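Local coordinates for extracellular solute-binding protein family 1 (Alicyclobacillus acidocaldarius subsp. acidocaldarius, PDB 4OVJ), which probably captures a solute, perhaps a sugar, outside the cell and delivers it to an ABC transporter for uptake, at residues P374-F384 and F405-N415. Sequence-based numbering, arbitrary orientation. Where two conformers were deposited one is given.
Sequences PQHDKEIDQDF and FMQEANDLLQN
Leu412, Phe405 and Ile380 bury the most surface in this contact, which joins the last two helices of the chain, 377-392 and 398-414, as an antiparallel helical hairpin. The short segments run at 171° to each other with their axes 10.4 Å apart. No hydrogen bond links them, so the packing rests on side chains. Ile380 is a knob in a hole formed by Phe405, Ala409, Leu412 and Leu413. Its two branches part: CG2 meets the Phe405 ring at CZ (3.6 Å), while CD1 reaches CD2 of Leu413 (3.7 Å). That same Leu413 methyl also touches CG of Pro374, in the turn before the first helix.

Phe405 is packed on both faces. CD1 of Phe384 lies over one, offset toward the rim, and CB of Ala409 lies over the other. The two phenyl rings form a T-shaped pair, with the edge of Phe384 directed at the face of Phe405 and the planes at 78°. Trp185 of helix 185-194 meets both rings and also touches Ile380, so that helix lies against the hairpin here.

Beside the Phe405 ring, OD2 of Asp383 lies 3.3 Å from OE1 of Glu408. These are two acceptors of like charge, and their closeness may raise the proton affinity of one of them. Leu412 holds CG anti to its own backbone N (chi1 -177°), which carries its two methyls across to the other helix. CD2 packs against the Glu379 carboxylate, and CD1 makes a CH-pi contact with the N-cap residue His376, 3.8 Å from the imidazole centroid.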
# COMPACT_ATOMS: atom_id res chain seq x y z
N PRO A 374 6.05 -11.62 9.95
CA PRO A 374 6.44 -11.93 11.33
C PRO A 374 6.94 -10.70 12.08
O PRO A 374 7.21 -9.66 11.47
CB PRO A 374 7.56 -12.95 11.16
CG PRO A 374 8.15 -12.64 9.82
CD PRO A 374 7.03 -12.12 8.97
N GLN A 375 7.07 -10.84 13.40
CA GLN A 375 7.39 -9.73 14.31
C GLN A 375 8.73 -9.04 14.01
O GLN A 375 8.88 -7.84 14.25
CB GLN A 375 7.39 -10.23 15.76
CG GLN A 375 8.50 -11.22 16.08
CD GLN A 375 8.50 -11.65 17.54
OE1 GLN A 375 7.85 -11.03 18.38
NE2 GLN A 375 9.23 -12.71 17.84
N HIS A 376 9.68 -9.81 13.49
CA HIS A 376 11.04 -9.30 13.21
C HIS A 376 11.15 -8.51 11.88
O HIS A 376 12.25 -8.14 11.50
CB HIS A 376 12.04 -10.45 13.20
CG HIS A 376 12.21 -11.13 14.53
ND1 HIS A 376 12.56 -10.44 15.67
CD2 HIS A 376 12.10 -12.43 14.89
CE1 HIS A 376 12.64 -11.29 16.68
NE2 HIS A 376 12.37 -12.50 16.23
N ASP A 377 10.04 -8.27 11.19
CA ASP A 377 10.08 -7.62 9.87
C ASP A 377 10.80 -6.27 9.84
O ASP A 377 11.55 -6.00 8.90
CB ASP A 377 8.66 -7.43 9.31
CG ASP A 377 8.66 -6.83 7.91
OD1 ASP A 377 9.10 -7.50 6.95
OD2 ASP A 377 8.25 -5.67 7.77
N LYS A 378 10.57 -5.43 10.85
CA LYS A 378 11.20 -4.12 10.89
C LYS A 378 12.73 -4.23 10.92
O LYS A 378 13.42 -3.55 10.16
CB LYS A 378 10.68 -3.31 12.09
CG LYS A 378 11.09 -1.85 12.06
CD LYS A 378 10.18 -0.99 12.93
CE LYS A 378 10.58 0.48 12.87
NZ LYS A 378 11.84 0.75 13.61
N GLU A 379 13.25 -5.12 11.76
CA GLU A 379 14.70 -5.35 11.85
C GLU A 379 15.24 -5.94 10.55
O GLU A 379 16.28 -5.50 10.06
CB GLU A 379 15.03 -6.28 13.02
CG GLU A 379 16.53 -6.56 13.15
CD GLU A 379 16.94 -7.23 14.45
OE1 GLU A 379 16.06 -7.56 15.28
OE2 GLU A 379 18.16 -7.45 14.63
N ILE A 380 14.54 -6.93 10.01
CA ILE A 380 14.95 -7.59 8.76
C ILE A 380 14.98 -6.59 7.60
O ILE A 380 15.90 -6.57 6.81
CB ILE A 380 14.04 -8.80 8.44
CG1 ILE A 380 14.29 -9.89 9.49
CG2 ILE A 380 14.35 -9.34 7.05
CD1 ILE A 380 13.41 -11.10 9.38
N ASP A 381 13.96 -5.75 7.53
CA ASP A 381 13.88 -4.67 6.54
C ASP A 381 15.12 -3.76 6.64
O ASP A 381 15.76 -3.44 5.63
CB ASP A 381 12.59 -3.89 6.77
CG ASP A 381 12.31 -2.83 5.72
OD1 ASP A 381 13.23 -2.10 5.32
OD2 ASP A 381 11.14 -2.70 5.32
N GLN A 382 15.47 -3.38 7.87
CA GLN A 382 16.64 -2.54 8.09
C GLN A 382 17.92 -3.28 7.69
O GLN A 382 18.78 -2.69 7.05
CB GLN A 382 16.71 -2.03 9.54
CG GLN A 382 17.81 -1.00 9.78
CD GLN A 382 17.68 0.23 8.89
OE1 GLN A 382 16.71 0.97 9.00
NE2 GLN A 382 18.65 0.45 8.00
N ASP A 383 18.04 -4.56 8.06
CA ASP A 383 19.19 -5.37 7.66
C ASP A 383 19.30 -5.46 6.14
O ASP A 383 20.40 -5.42 5.59
CB ASP A 383 19.14 -6.79 8.25
CG ASP A 383 19.22 -6.82 9.77
OD1 ASP A 383 19.76 -5.86 10.37
OD2 ASP A 383 18.75 -7.82 10.37
N PHE A 384 18.16 -5.58 5.46
CA PHE A 384 18.17 -5.64 4.00
C PHE A 384 18.71 -4.34 3.42
O PHE A 384 19.60 -4.36 2.56
CB PHE A 384 16.78 -5.93 3.47
CG PHE A 384 16.73 -6.20 2.00
CD1 PHE A 384 17.04 -7.45 1.51
CD2 PHE A 384 16.40 -5.19 1.10
CE1 PHE A 384 16.99 -7.72 0.15
CE2 PHE A 384 16.35 -5.45 -0.26
CZ PHE A 384 16.64 -6.71 -0.74
N PHE A 405 22.93 -11.71 4.27
CA PHE A 405 21.63 -11.22 4.70
C PHE A 405 20.66 -12.36 5.03
O PHE A 405 19.94 -12.29 6.02
CB PHE A 405 20.98 -10.29 3.66
CG PHE A 405 19.51 -10.08 3.90
CD1 PHE A 405 19.08 -9.22 4.89
CD2 PHE A 405 18.57 -10.81 3.18
CE1 PHE A 405 17.73 -9.05 5.15
CE2 PHE A 405 17.22 -10.64 3.44
CZ PHE A 405 16.80 -9.76 4.43
N MSE A 406 20.63 -13.38 4.17
CA MSE A 406 19.67 -14.48 4.30
C MSE A 406 19.98 -15.33 5.50
O MSE A 406 19.06 -15.74 6.21
CB MSE A 406 19.68 -15.33 3.05
CG MSE A 406 18.97 -14.59 1.93
SE MSE A 406 19.01 -15.65 0.28
CE MSE A 406 17.66 -16.97 0.87
N GLN A 407 21.26 -15.60 5.74
CA GLN A 407 21.66 -16.39 6.91
C GLN A 407 21.23 -15.66 8.18
O GLN A 407 20.64 -16.25 9.08
CB GLN A 407 23.17 -16.62 6.92
CG GLN A 407 23.66 -17.53 8.03
CD GLN A 407 25.17 -17.50 8.19
OE1 GLN A 407 25.85 -16.56 7.76
NE2 GLN A 407 25.71 -18.53 8.83
N GLU A 408 21.51 -14.36 8.22
CA GLU A 408 21.16 -13.51 9.35
C GLU A 408 19.66 -13.49 9.63
O GLU A 408 19.23 -13.72 10.76
CB GLU A 408 21.68 -12.09 9.12
CG GLU A 408 21.24 -11.05 10.14
CD GLU A 408 22.06 -9.77 10.09
OE1 GLU A 408 21.81 -8.88 10.94
OE2 GLU A 408 22.95 -9.63 9.22
N ALA A 409 18.87 -13.21 8.59
CA ALA A 409 17.43 -13.13 8.70
C ALA A 409 16.81 -14.47 9.09
O ALA A 409 15.95 -14.52 9.96
CB ALA A 409 16.82 -12.62 7.39
N ASN A 410 17.25 -15.56 8.45
CA ASN A 410 16.73 -16.89 8.78
C ASN A 410 17.06 -17.31 10.21
O ASN A 410 16.24 -17.94 10.87
CB ASN A 410 17.20 -17.96 7.78
CG ASN A 410 16.32 -18.04 6.54
OD1 ASN A 410 15.09 -17.94 6.63
ND2 ASN A 410 16.94 -18.24 5.38
N ASP A 411 18.24 -16.93 10.69
CA ASP A 411 18.64 -17.19 12.08
C ASP A 411 17.74 -16.44 13.06
O ASP A 411 17.32 -16.99 14.09
CB ASP A 411 20.11 -16.79 12.34
CG ASP A 411 21.10 -17.83 11.82
OD1 ASP A 411 20.69 -18.96 11.48
OD2 ASP A 411 22.32 -17.51 11.76
N LEU A 412 17.45 -15.19 12.74
CA LEU A 412 16.55 -14.37 13.54
C LEU A 412 15.12 -14.93 13.54
O LEU A 412 14.48 -15.00 14.59
CB LEU A 412 16.55 -12.94 13.00
CG LEU A 412 15.74 -11.88 13.73
CD1 LEU A 412 16.11 -11.82 15.20
CD2 LEU A 412 15.98 -10.53 13.06
N LEU A 413 14.62 -15.32 12.38
CA LEU A 413 13.29 -15.91 12.31
C LEU A 413 13.17 -17.23 13.07
O LEU A 413 12.10 -17.53 13.59
CB LEU A 413 12.87 -16.12 10.86
CG LEU A 413 12.67 -14.83 10.06
CD1 LEU A 413 12.47 -15.21 8.60
CD2 LEU A 413 11.51 -14.03 10.59
N GLN A 414 14.26 -18.00 13.13
CA GLN A 414 14.26 -19.31 13.80
C GLN A 414 14.39 -19.15 15.32
O GLN A 414 13.92 -20.00 16.09
CB GLN A 414 15.37 -20.21 13.24
CG GLN A 414 15.08 -21.70 13.37
CD GLN A 414 16.29 -22.58 13.10
OE1 GLN A 414 17.17 -22.23 12.31
NE2 GLN A 414 16.32 -23.74 13.74
N ASN A 415 15.06 -18.08 15.74
CA ASN A 415 15.11 -17.70 17.15
C ASN A 415 13.93 -16.76 17.49
O ASN A 415 14.04 -15.53 17.38
CB ASN A 415 16.46 -17.05 17.49
CG ASN A 415 16.54 -16.55 18.93
OD1 ASN A 415 15.56 -16.59 19.68
ND2 ASN A 415 17.72 -16.08 19.33